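Local coordinates for DNA mismatch repair protein MutL (Aquifex aeolicus, PDB 6LZI) that takes part in DNA mismatch repair, probably using ATP binding and hydrolysis in its Bergerat-fold ATPase domain, here with magnesium and ADP bound, at residues Lys21-Asn26 against Ile47-Asn52; Ile56-Val61 against Glu112-Glu117; Val139-Phe144 against Val148-Leu153. One frame throughout, in Å; residues are numbered along the deposited sequence.

In the fold
All three contacts reach the mixed sheet of the Bergerat ATPase domain and follow one another along the chain. Interaction 1 pairs helix 16-29 with strand 46-51 near the middle of that sheet. Interaction 2 sets the short helix 58-61 on strand 113-119 toward one border. Segments of both reach ADP, through Asn26 and Asp51 in interaction 1 and Ile56 in interaction 2. Interaction 3 begins at the end of strand 134-140, the neighbour of 46-51, and joins it to helix 147-151: Val139 N probably bonds to Ile47 O. The centres of interactions 1 and 2 lie about 16 Å apart; that of interaction 3, away from the nucleotide pocket, is about 19 Å and about 27 Å from theirs.

Interaction 1: residues Lys21-Asn26 against Ile47-Asn52; sequences KELVEN and IRVKDN. With MG (magnesium ion), chain B; ADP (adenosine-5'-diphosphate), chain H.
Val49 packs against Leu23 and Val24, joining helix 16-29 to the central sheet of the Bergerat ATP-binding fold. Its CG2 meets Leu23 CB at 3.7 Å, while its CG1, anti to the backbone N (chi1 179°), lies 4.1 Å from Val24 CG2. Beta branching suits this place: one short residue offers a methyl to each of two helix neighbours. Ile47 extends the apolar strip toward Leu23 CD1. Helix and strand run almost parallel, 6° apart, and both therefore deliver polar groups from their C-terminal ends to the nucleotide.

Asn26, on the helix, serves with both amide atoms. OD1 binds magnesium at 2.0 Å, and ND2 donates to ADP O2A at 2.7 Å, which fixes the orientation of the amide. Two ADP oxygens and three waters complete the six-fold metal shell. Farther out, water 1 donates to Glu22 O and OE2, and water 2 to Glu25 OE1; Lys21 NZ pairs with both glutamates, weakly with Glu25. On the strand, Asp51 reads the adenine amino group. Its OD2, also bonded to Ser27 OG, accepts from ADP N6 at 2.8 Å.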
loop_
_atom_site.group_PDB
_atom_site.type_symbol
_atom_site.label_atom_id
_atom_site.label_comp_id
_atom_site.label_asym_id
_atom_site.label_seq_id
_atom_site.Cartn_x
_atom_site.Cartn_y
_atom_site.Cartn_z
ATOM N N LYS A 21 0.305 -3.340 -4.837
ATOM C CA LYS A 21 -0.730 -2.317 -4.745
ATOM C C LYS A 21 -2.106 -2.978 -4.769
ATOM O O LYS A 21 -3.010 -2.680 -3.934
ATOM C CB LYS A 21 -0.583 -1.344 -5.928
ATOM C CG LYS A 21 -1.664 -0.266 -5.961
ATOM C CD LYS A 21 -2.823 -0.683 -6.865
ATOM C CE LYS A 21 -3.693 0.483 -7.209
ATOM N NZ LYS A 21 -4.886 -0.039 -7.925
ATOM N N GLU A 22 -2.306 -3.840 -5.765
ATOM C CA GLU A 22 -3.608 -4.479 -5.926
ATOM C C GLU A 22 -3.906 -5.329 -4.744
ATOM O O GLU A 22 -5.039 -5.305 -4.260
ATOM C CB GLU A 22 -3.701 -5.305 -7.184
ATOM C CG GLU A 22 -3.448 -4.471 -8.425
ATOM C CD GLU A 22 -4.566 -3.471 -8.702
ATOM O OE1 GLU A 22 -4.336 -2.448 -9.405
ATOM O OE2 GLU A 22 -5.675 -3.656 -8.187
ATOM N N LEU A 23 -2.889 -6.051 -4.214
ATOM C CA LEU A 23 -3.229 -6.896 -3.062
ATOM C C LEU A 23 -3.568 -6.062 -1.823
ATOM O O LEU A 23 -4.531 -6.362 -1.120
ATOM C CB LEU A 23 -2.091 -7.897 -2.755
ATOM C CG LEU A 23 -1.941 -8.802 -3.989
ATOM C CD1 LEU A 23 -0.694 -9.749 -3.683
ATOM C CD2 LEU A 23 -3.114 -9.595 -4.451
ATOM N N VAL A 24 -2.778 -5.018 -1.522
ATOM C CA VAL A 24 -3.033 -4.277 -0.292
ATOM C C VAL A 24 -4.340 -3.520 -0.446
ATOM O O VAL A 24 -5.117 -3.390 0.495
ATOM C CB VAL A 24 -1.845 -3.328 -0.046
ATOM C CG1 VAL A 24 -2.169 -2.312 0.995
ATOM C CG2 VAL A 24 -0.532 -4.163 0.317
ATOM N N GLU A 25 -4.629 -3.055 -1.658
ATOM C CA GLU A 25 -5.945 -2.440 -1.865
ATOM C C GLU A 25 -7.062 -3.414 -1.505
ATOM O O GLU A 25 -8.032 -3.013 -0.835
ATOM C CB GLU A 25 -6.088 -1.929 -3.314
ATOM C CG GLU A 25 -7.481 -1.376 -3.640
ATOM C CD GLU A 25 -7.545 -0.769 -5.040
ATOM O OE1 GLU A 25 -8.358 -1.201 -5.925
ATOM O OE2 GLU A 25 -6.799 0.198 -5.241
ATOM N N ASN A 26 -6.903 -4.710 -1.870
ATOM C CA ASN A 26 -7.924 -5.707 -1.604
ATOM C C ASN A 26 -8.027 -5.960 -0.109
ATOM O O ASN A 26 -9.137 -6.095 0.436
ATOM C CB ASN A 26 -7.590 -7.003 -2.352
ATOM C CG ASN A 26 -7.939 -6.902 -3.815
ATOM O OD1 ASN A 26 -8.684 -5.998 -4.188
ATOM N ND2 ASN A 26 -7.464 -7.790 -4.633
ATOM N N ILE A 47 6.027 -12.250 -3.784
ATOM C CA ILE A 47 5.240 -11.226 -3.139
ATOM C C ILE A 47 4.169 -11.944 -2.352
ATOM O O ILE A 47 3.397 -12.739 -2.940
ATOM C CB ILE A 47 4.564 -10.335 -4.229
ATOM C CG1 ILE A 47 5.634 -9.575 -5.043
ATOM C CG2 ILE A 47 3.658 -9.293 -3.629
ATOM C CD1 ILE A 47 5.191 -9.355 -6.475
ATOM N N ARG A 48 4.090 -11.660 -1.039
ATOM C CA ARG A 48 3.094 -12.246 -0.147
ATOM C C ARG A 48 2.407 -11.116 0.613
ATOM O O ARG A 48 3.088 -10.201 1.109
ATOM C CB ARG A 48 3.741 -13.217 0.855
ATOM C CG ARG A 48 2.687 -13.810 1.705
ATOM C CD ARG A 48 3.238 -14.889 2.645
ATOM N NE ARG A 48 4.285 -14.330 3.494
ATOM C CZ ARG A 48 4.062 -13.710 4.640
ATOM N NH1 ARG A 48 2.808 -13.539 5.102
ATOM N NH2 ARG A 48 5.101 -13.245 5.319
ATOM N N VAL A 49 1.067 -11.143 0.630
ATOM C CA VAL A 49 0.285 -10.168 1.393
ATOM C C VAL A 49 -0.722 -10.922 2.219
ATOM O O VAL A 49 -1.561 -11.648 1.683
ATOM C CB VAL A 49 -0.404 -9.150 0.464
ATOM C CG1 VAL A 49 -1.267 -8.110 1.246
ATOM C CG2 VAL A 49 0.612 -8.379 -0.324
ATOM N N LYS A 50 -0.671 -10.683 3.507
ATOM C CA LYS A 50 -1.465 -11.346 4.496
ATOM C C LYS A 50 -2.279 -10.248 5.154
ATOM O O LYS A 50 -1.728 -9.198 5.512
ATOM C CB LYS A 50 -0.602 -11.996 5.517
ATOM C CG LYS A 50 -1.434 -12.824 6.571
ATOM C CD LYS A 50 -0.351 -13.378 7.481
ATOM C CE LYS A 50 -0.932 -14.301 8.558
ATOM N NZ LYS A 50 -1.607 -13.393 9.499
ATOM N N ASP A 51 -3.542 -10.548 5.392
ATOM C CA ASP A 51 -4.422 -9.629 6.114
ATOM C C ASP A 51 -5.367 -10.395 7.035
ATOM O O ASP A 51 -5.567 -11.629 6.904
ATOM C CB ASP A 51 -5.222 -8.733 5.108
ATOM C CG ASP A 51 -6.323 -9.465 4.367
ATOM O OD1 ASP A 51 -7.204 -10.139 5.013
ATOM O OD2 ASP A 51 -6.291 -9.419 3.085
ATOM N N ASN A 52 -5.937 -9.644 7.999
ATOM C CA ASN A 52 -6.893 -10.170 8.956
ATOM C C ASN A 52 -8.288 -9.596 8.692
ATOM O O ASN A 52 -9.047 -9.366 9.632
ATOM C CB ASN A 52 -6.437 -9.850 10.395
ATOM C CG ASN A 52 -6.475 -8.339 10.685
ATOM O OD1 ASN A 52 -6.625 -7.518 9.758
ATOM N ND2 ASN A 52 -6.405 -7.954 11.974
HETATM MG MG MG B . -9.106 -5.351 -6.065
HETATM P PB ADP H . -11.865 -5.936 -7.297
HETATM O O1B ADP H . -11.127 -5.770 -6.012
HETATM O O2B ADP H . -13.343 -6.352 -7.074
HETATM O O3B ADP H . -11.782 -4.700 -8.164
HETATM P PA ADP H . -9.994 -8.097 -7.509
HETATM O O1A ADP H . -9.616 -9.016 -8.634
HETATM O O2A ADP H . -8.870 -7.305 -6.933
HETATM O O3A ADP H . -11.193 -7.130 -8.119
HETATM O "O5'" ADP H . -10.550 -8.951 -6.256
HETATM C "C5'" ADP H . -11.746 -9.641 -6.626
HETATM C "C4'" ADP H . -12.621 -9.887 -5.401
HETATM O "O4'" ADP H . -11.974 -10.800 -4.551
HETATM C "C3'" ADP H . -12.935 -8.684 -4.536
HETATM O "O3'" ADP H . -14.159 -8.055 -5.005
HETATM C "C2'" ADP H . -13.185 -9.314 -3.179
HETATM O "O2'" ADP H . -14.570 -9.786 -3.257
HETATM C "C1'" ADP H . -12.296 -10.534 -3.201
HETATM N N9 ADP H . -11.026 -10.316 -2.521
HETATM C C8 ADP H . -9.795 -10.149 -3.079
HETATM N N7 ADP H . -8.841 -10.000 -2.123
HETATM C C5 ADP H . -9.517 -10.051 -0.946
HETATM C C6 ADP H . -9.083 -9.950 0.451
HETATM N N6 ADP H . -7.772 -9.730 0.742
HETATM N N1 ADP H . -10.043 -10.055 1.411
HETATM C C2 ADP H . -11.379 -10.241 1.047
HETATM N N3 ADP H . -11.834 -10.366 -0.198
HETATM C C4 ADP H . -10.918 -10.289 -1.201
HETATM O O HOH W 1 -6.909 -5.126 -6.243
HETATM O O HOH W 2 -9.473 -3.516 -5.247
HETATM O O HOH W 3 -9.268 -4.560 -8.103
#

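Interaction 2: residues Ile56-Val61 against Glu112-Glu117; sequences IHPEDV and EGKEIE. With ADP (adenosine-5'-diphosphate), chain H.
Beyond the Asp51 and Gly55 region of the Bergerat nucleotide site, the chain makes a short helical turn, 58-61, in which some backbone bonds are long or weak; its Pro58 and Val61 rest on Lys114 and Ile116 of strand 113-119. Alternation along the strand turns Lys114 and Ile116 to the same side, toward the helical turn.

Val61 CG1, set anti to the backbone N (chi1 171°), meets Ile116 CG2 at 3.8 Å as the two branched side chains run alongside each other, pointing opposite ways. Lys114 uses its aliphatic chain: CD lies 4.1 Å from Val61 CB, and the bend at chi3 (-41°) brings CE to Pro58 CB. The 3.3 Å separation of Lys114 CE from Pro58 CB is tighter than usual, so the exact place of the lysine end deserves caution. Leu103 of strand 100-106 touches both Val61 and Ile116.

His57 is the N-cap. Its ND1 accepts from Glu59 N at 2.8 Å in a nearly straight bond (165°), close to the ring plane, which is consistent with an unprotonated ND1, while Pro58 CD sits over a ring face. Proline suits the first helical turn because it has no N-H to leave unpaired there.

Ahead of the cap, Ile56 covers one face of the adenine, its CD1 3.5 Å from ADP C4; Asn26 CB lies on the opposite face. No hydrogen bond crosses between turn and strand, so their fit rests on carbon contacts and depends on matching shapes rather than on directed polar bonds.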
loop_
_atom_site.group_PDB
_atom_site.type_symbol
_atom_site.label_atom_id
_atom_site.label_comp_id
_atom_site.label_asym_id
_atom_site.label_seq_id
_atom_site.Cartn_x
_atom_site.Cartn_y
_atom_site.Cartn_z
ATOM N N ILE A 56 -12.906 -14.566 2.423
ATOM C CA ILE A 56 -13.683 -14.892 1.234
ATOM C C ILE A 56 -14.342 -16.227 1.510
ATOM O O ILE A 56 -13.681 -17.148 2.021
ATOM C CB ILE A 56 -12.807 -14.950 -0.040
ATOM C CG1 ILE A 56 -12.035 -13.626 -0.202
ATOM C CG2 ILE A 56 -13.645 -15.216 -1.292
ATOM C CD1 ILE A 56 -10.736 -13.773 -0.951
ATOM N N HIS A 57 -15.657 -16.304 1.262
ATOM C CA HIS A 57 -16.371 -17.541 1.512
ATOM C C HIS A 57 -15.770 -18.610 0.619
ATOM O O HIS A 57 -15.374 -18.293 -0.515
ATOM C CB HIS A 57 -17.866 -17.423 1.211
ATOM C CG HIS A 57 -18.646 -18.611 1.674
ATOM N ND1 HIS A 57 -18.708 -19.786 0.956
ATOM C CD2 HIS A 57 -19.346 -18.829 2.814
ATOM C CE1 HIS A 57 -19.428 -20.667 1.622
ATOM N NE2 HIS A 57 -19.822 -20.115 2.756
ATOM N N PRO A 58 -15.643 -19.855 1.095
ATOM C CA PRO A 58 -15.132 -20.923 0.210
ATOM C C PRO A 58 -15.826 -21.003 -1.146
ATOM O O PRO A 58 -15.165 -21.302 -2.151
ATOM C CB PRO A 58 -15.397 -22.205 1.023
ATOM C CG PRO A 58 -15.388 -21.772 2.435
ATOM C CD PRO A 58 -15.986 -20.379 2.432
ATOM N N GLU A 59 -17.147 -20.785 -1.196
ATOM C CA GLU A 59 -17.859 -20.849 -2.472
ATOM C C GLU A 59 -17.425 -19.758 -3.446
ATOM O O GLU A 59 -17.665 -19.896 -4.654
ATOM C CB GLU A 59 -19.376 -20.786 -2.242
ATOM C CG GLU A 59 -19.877 -21.913 -1.356
ATOM C CD GLU A 59 -21.363 -22.159 -1.493
ATOM O OE1 GLU A 59 -21.756 -22.661 -2.564
ATOM O OE2 GLU A 59 -22.130 -21.861 -0.542
ATOM N N ASP A 60 -16.756 -18.701 -2.969
ATOM C CA ASP A 60 -16.342 -17.609 -3.827
ATOM C C ASP A 60 -14.843 -17.632 -4.123
ATOM O O ASP A 60 -14.384 -16.878 -4.996
ATOM C CB ASP A 60 -16.721 -16.244 -3.201
ATOM C CG ASP A 60 -18.241 -16.065 -2.989
ATOM O OD1 ASP A 60 -19.031 -16.469 -3.873
ATOM O OD2 ASP A 60 -18.663 -15.519 -1.939
ATOM N N VAL A 61 -14.068 -18.472 -3.426
ATOM C CA VAL A 61 -12.620 -18.474 -3.636
ATOM C C VAL A 61 -12.291 -18.725 -5.111
ATOM O O VAL A 61 -11.486 -17.993 -5.717
ATOM C CB VAL A 61 -11.941 -19.500 -2.705
ATOM C CG1 VAL A 61 -10.471 -19.671 -3.059
ATOM C CG2 VAL A 61 -12.072 -19.051 -1.270
ATOM N N GLU A 112 -12.569 -23.183 8.735
ATOM C CA GLU A 112 -11.460 -23.584 7.873
ATOM C C GLU A 112 -11.309 -22.604 6.734
ATOM O O GLU A 112 -12.289 -21.993 6.280
ATOM C CB GLU A 112 -11.668 -24.955 7.194
ATOM C CG GLU A 112 -12.054 -26.079 8.026
ATOM C CD GLU A 112 -11.763 -27.388 7.287
ATOM O OE1 GLU A 112 -11.439 -28.374 7.969
ATOM O OE2 GLU A 112 -11.832 -27.429 6.033
ATOM N N GLY A 113 -10.084 -22.514 6.229
ATOM C CA GLY A 113 -9.831 -21.769 5.027
ATOM C C GLY A 113 -9.804 -22.678 3.812
ATOM O O GLY A 113 -9.841 -23.906 3.905
ATOM N N LYS A 114 -9.722 -22.030 2.645
ATOM C CA LYS A 114 -9.592 -22.705 1.374
ATOM C C LYS A 114 -8.487 -22.036 0.562
ATOM O O LYS A 114 -8.338 -20.799 0.554
ATOM C CB LYS A 114 -10.967 -22.697 0.630
ATOM C CG LYS A 114 -10.890 -23.119 -0.838
ATOM C CD LYS A 114 -12.230 -23.360 -1.471
ATOM C CE LYS A 114 -13.180 -24.093 -0.543
ATOM N NZ LYS A 114 -12.842 -25.497 -0.096
ATOM N N GLU A 115 -7.779 -22.830 -0.210
ATOM C CA GLU A 115 -6.628 -22.328 -0.956
ATOM C C GLU A 115 -6.775 -22.704 -2.427
ATOM O O GLU A 115 -7.136 -23.827 -2.739
ATOM C CB GLU A 115 -5.350 -22.924 -0.375
ATOM C CG GLU A 115 -4.171 -22.587 -1.270
ATOM C CD GLU A 115 -2.894 -23.090 -0.741
ATOM O OE1 GLU A 115 -2.548 -22.715 0.369
ATOM O OE2 GLU A 115 -2.244 -23.887 -1.434
ATOM N N ILE A 116 -6.550 -21.754 -3.322
ATOM C CA ILE A 116 -6.593 -22.039 -4.755
ATOM C C ILE A 116 -5.216 -21.761 -5.319
ATOM O O ILE A 116 -4.508 -20.843 -4.881
ATOM C CB ILE A 116 -7.668 -21.195 -5.470
ATOM C CG1 ILE A 116 -7.744 -21.556 -6.950
ATOM C CG2 ILE A 116 -7.408 -19.697 -5.332
ATOM C CD1 ILE A 116 -9.128 -21.379 -7.563
ATOM N N GLU A 117 -4.786 -22.599 -6.236
ATOM C CA GLU A 117 -3.463 -22.469 -6.806
ATOM C C GLU A 117 -3.588 -22.351 -8.327
ATOM O O GLU A 117 -4.401 -23.037 -8.957
ATOM C CB GLU A 117 -2.546 -23.650 -6.421
ATOM C CG GLU A 117 -1.164 -23.500 -7.033
ATOM C CD GLU A 117 -0.176 -24.578 -6.572
ATOM O OE1 GLU A 117 -0.642 -25.613 -6.086
ATOM O OE2 GLU A 117 1.050 -24.385 -6.693
HETATM P PB ADP H . -11.865 -5.936 -7.297
HETATM O O1B ADP H . -11.127 -5.770 -6.012
HETATM O O2B ADP H . -13.343 -6.352 -7.074
HETATM O O3B ADP H . -11.782 -4.700 -8.164
HETATM P PA ADP H . -9.994 -8.097 -7.509
HETATM O O1A ADP H . -9.616 -9.016 -8.634
HETATM O O2A ADP H . -8.870 -7.305 -6.933
HETATM O O3A ADP H . -11.193 -7.130 -8.119
HETATM O "O5'" ADP H . -10.550 -8.951 -6.256
HETATM C "C5'" ADP H . -11.746 -9.641 -6.626
HETATM C "C4'" ADP H . -12.621 -9.887 -5.401
HETATM O "O4'" ADP H . -11.974 -10.800 -4.551
HETATM C "C3'" ADP H . -12.935 -8.684 -4.536
HETATM O "O3'" ADP H . -14.159 -8.055 -5.005
HETATM C "C2'" ADP H . -13.185 -9.314 -3.179
HETATM O "O2'" ADP H . -14.570 -9.786 -3.257
HETATM C "C1'" ADP H . -12.296 -10.534 -3.201
HETATM N N9 ADP H . -11.026 -10.316 -2.521
HETATM C C8 ADP H . -9.795 -10.149 -3.079
HETATM N N7 ADP H . -8.841 -10.000 -2.123
HETATM C C5 ADP H . -9.517 -10.051 -0.946
HETATM C C6 ADP H . -9.083 -9.950 0.451
HETATM N N6 ADP H . -7.772 -9.730 0.742
HETATM N N1 ADP H . -10.043 -10.055 1.411
HETATM C C2 ADP H . -11.379 -10.241 1.047
HETATM N N3 ADP H . -11.834 -10.366 -0.198
HETATM C C4 ADP H . -10.918 -10.289 -1.201
#

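Interaction 3: residues Val139-Phe144 against Val148-Leu153; sequences VRDLFF and VRRKFL
Arg150 NH1 is gripped by two backbone carbonyls, Leu142 O across this contact and Lys44 O. The bond to Leu142 O is bent, 135° at the hydrogen, and at 2.5 Å unusually short, so its exact length is doubtful. Leu142 O belongs to the central peptide of a type II beta turn, Asp141 to Phe144, that follows strand 134-140; the turn's own bond runs from Phe144 N to Asp141 O, leaving the central carbonyl to the arginine. Arginine suits the task because its chain, extended from CG to NE, spans from helix 147-151 to the turn. Asp141 CB lies over a face of the guanidinium, and Asp141 OD1 remains 4.0 Å from Arg150 NH2, a neighbouring charge rather than a salt bridge.

Phe143 has the positive phi (58°) required at the third position of a type II turn, and its ring is sandwiched, which suits a phenylalanine here. Leu142 CG lies above one face toward the rim. Over the centre of the opposite face comes Arg149 CD, a CH-pi contact 3.5 Å from the centroid, while the arginine's guanidinium stands almost perpendicular to the ring. At the ring edge, Leu153 CD2 touches Phe143 CE2 at 4.2 Å.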
loop_
_atom_site.group_PDB
_atom_site.type_symbol
_atom_site.label_atom_id
_atom_site.label_comp_id
_atom_site.label_asym_id
_atom_site.label_seq_id
_atom_site.Cartn_x
_atom_site.Cartn_y
_atom_site.Cartn_z
ATOM N N VAL A 139 2.379 -14.524 -4.663
ATOM C CA VAL A 139 2.646 -14.375 -6.096
ATOM C C VAL A 139 4.131 -14.669 -6.345
ATOM O O VAL A 139 5.008 -13.965 -5.816
ATOM C CB VAL A 139 2.273 -12.948 -6.531
ATOM C CG1 VAL A 139 2.558 -12.744 -7.980
ATOM C CG2 VAL A 139 0.770 -12.785 -6.171
ATOM N N ARG A 140 4.406 -15.789 -7.013
ATOM C CA ARG A 140 5.778 -16.223 -7.225
ATOM C C ARG A 140 6.154 -16.128 -8.685
ATOM O O ARG A 140 5.314 -16.386 -9.541
ATOM C CB ARG A 140 5.987 -17.675 -6.766
ATOM C CG ARG A 140 6.030 -17.792 -5.220
ATOM C CD ARG A 140 6.388 -19.225 -4.781
ATOM N NE ARG A 140 6.672 -19.160 -3.346
ATOM C CZ ARG A 140 7.846 -18.777 -2.819
ATOM N NH1 ARG A 140 8.882 -18.435 -3.595
ATOM N NH2 ARG A 140 7.984 -18.714 -1.509
ATOM N N ASP A 141 7.449 -15.880 -8.913
ATOM C CA ASP A 141 8.071 -15.952 -10.229
ATOM C C ASP A 141 7.323 -15.096 -11.245
ATOM O O ASP A 141 6.925 -15.570 -12.319
ATOM C CB ASP A 141 8.127 -17.389 -10.694
ATOM C CG ASP A 141 9.109 -18.202 -9.882
ATOM O OD1 ASP A 141 9.843 -17.602 -9.054
ATOM O OD2 ASP A 141 9.161 -19.427 -10.096
ATOM N N LEU A 142 7.171 -13.822 -10.884
ATOM C CA LEU A 142 6.315 -12.933 -11.658
ATOM C C LEU A 142 6.902 -12.872 -13.050
ATOM O O LEU A 142 8.136 -12.807 -13.205
ATOM C CB LEU A 142 6.261 -11.561 -10.988
ATOM C CG LEU A 142 5.442 -10.429 -11.638
ATOM C CD1 LEU A 142 3.974 -10.887 -11.608
ATOM C CD2 LEU A 142 5.656 -9.085 -10.934
ATOM N N PHE A 143 6.012 -12.935 -14.068
ATOM C CA PHE A 143 6.359 -12.961 -15.524
ATOM C C PHE A 143 7.276 -14.137 -15.910
ATOM O O PHE A 143 8.045 -14.049 -16.874
ATOM C CB PHE A 143 6.996 -11.629 -15.951
ATOM C CG PHE A 143 6.167 -10.422 -15.601
ATOM C CD1 PHE A 143 4.846 -10.332 -16.097
ATOM C CD2 PHE A 143 6.711 -9.393 -14.843
ATOM C CE1 PHE A 143 4.074 -9.199 -15.791
ATOM C CE2 PHE A 143 5.927 -8.249 -14.535
ATOM C CZ PHE A 143 4.587 -8.211 -15.030
ATOM N N PHE A 144 7.216 -15.271 -15.186
ATOM C CA PHE A 144 8.021 -16.431 -15.624
ATOM C C PHE A 144 7.648 -16.899 -17.028
ATOM O O PHE A 144 8.501 -17.447 -17.778
ATOM C CB PHE A 144 7.830 -17.570 -14.629
ATOM C CG PHE A 144 6.568 -18.313 -14.827
ATOM C CD1 PHE A 144 5.416 -17.855 -14.231
ATOM C CD2 PHE A 144 6.528 -19.521 -15.524
ATOM C CE1 PHE A 144 4.223 -18.538 -14.375
ATOM C CE2 PHE A 144 5.349 -20.225 -15.667
ATOM C CZ PHE A 144 4.172 -19.735 -15.078
ATOM N N VAL A 148 11.029 -12.021 -21.659
ATOM C CA VAL A 148 11.555 -10.686 -21.970
ATOM C C VAL A 148 11.078 -9.664 -20.935
ATOM O O VAL A 148 11.864 -8.869 -20.399
ATOM C CB VAL A 148 11.144 -10.293 -23.401
ATOM C CG1 VAL A 148 11.458 -8.805 -23.669
ATOM C CG2 VAL A 148 11.837 -11.184 -24.427
ATOM N N ARG A 149 9.777 -9.644 -20.651
ATOM C CA ARG A 149 9.286 -8.740 -19.621
ATOM C C ARG A 149 10.004 -8.967 -18.292
ATOM O O ARG A 149 10.330 -8.011 -17.591
ATOM C CB ARG A 149 7.778 -8.893 -19.413
ATOM C CG ARG A 149 7.305 -8.005 -18.266
ATOM C CD ARG A 149 5.862 -7.664 -18.370
ATOM N NE ARG A 149 5.660 -6.826 -19.544
ATOM C CZ ARG A 149 4.566 -6.126 -19.741
ATOM N NH1 ARG A 149 3.595 -6.188 -18.844
ATOM N NH2 ARG A 149 4.444 -5.420 -20.851
ATOM N N ARG A 150 10.317 -10.234 -17.969
ATOM C CA ARG A 150 10.993 -10.537 -16.709
ATOM C C ARG A 150 12.420 -10.016 -16.735
ATOM O O ARG A 150 12.883 -9.391 -15.775
ATOM C CB ARG A 150 10.986 -12.055 -16.471
ATOM C CG ARG A 150 11.499 -12.493 -15.092
ATOM C CD ARG A 150 11.103 -13.971 -14.839
ATOM N NE ARG A 150 11.666 -14.571 -13.618
ATOM C CZ ARG A 150 11.238 -14.392 -12.360
ATOM N NH1 ARG A 150 10.219 -13.561 -12.033
ATOM N NH2 ARG A 150 11.880 -15.049 -11.388
ATOM N N LYS A 151 13.117 -10.215 -17.850
ATOM C CA LYS A 151 14.505 -9.768 -17.896
ATOM C C LYS A 151 14.602 -8.251 -17.919
ATOM O O LYS A 151 15.612 -7.700 -17.464
ATOM C CB LYS A 151 15.233 -10.400 -19.077
ATOM C CG LYS A 151 16.707 -10.697 -18.762
ATOM C CD LYS A 151 17.093 -12.139 -19.159
ATOM C CE LYS A 151 18.376 -12.621 -18.459
ATOM N NZ LYS A 151 18.068 -13.422 -17.251
ATOM N N PHE A 152 13.544 -7.555 -18.332
ATOM C CA PHE A 152 13.590 -6.100 -18.313
ATOM C C PHE A 152 13.150 -5.509 -16.986
ATOM O O PHE A 152 13.130 -4.279 -16.853
ATOM C CB PHE A 152 12.731 -5.500 -19.448
ATOM C CG PHE A 152 13.446 -5.363 -20.768
ATOM C CD1 PHE A 152 14.526 -4.496 -20.908
ATOM C CD2 PHE A 152 13.016 -6.059 -21.891
ATOM C CE1 PHE A 152 15.171 -4.353 -22.118
ATOM C CE2 PHE A 152 13.655 -5.912 -23.097
ATOM C CZ PHE A 152 14.733 -5.059 -23.214
ATOM N N LEU A 153 12.798 -6.324 -15.984
ATOM C CA LEU A 153 12.478 -5.743 -14.699
ATOM C C LEU A 153 13.713 -5.071 -14.124
ATOM O O LEU A 153 14.855 -5.437 -14.424
ATOM C CB LEU A 153 11.964 -6.786 -13.705
ATOM C CG LEU A 153 10.588 -7.407 -13.959
ATOM C CD1 LEU A 153 10.399 -8.633 -13.052
ATOM C CD2 LEU A 153 9.538 -6.385 -13.614
#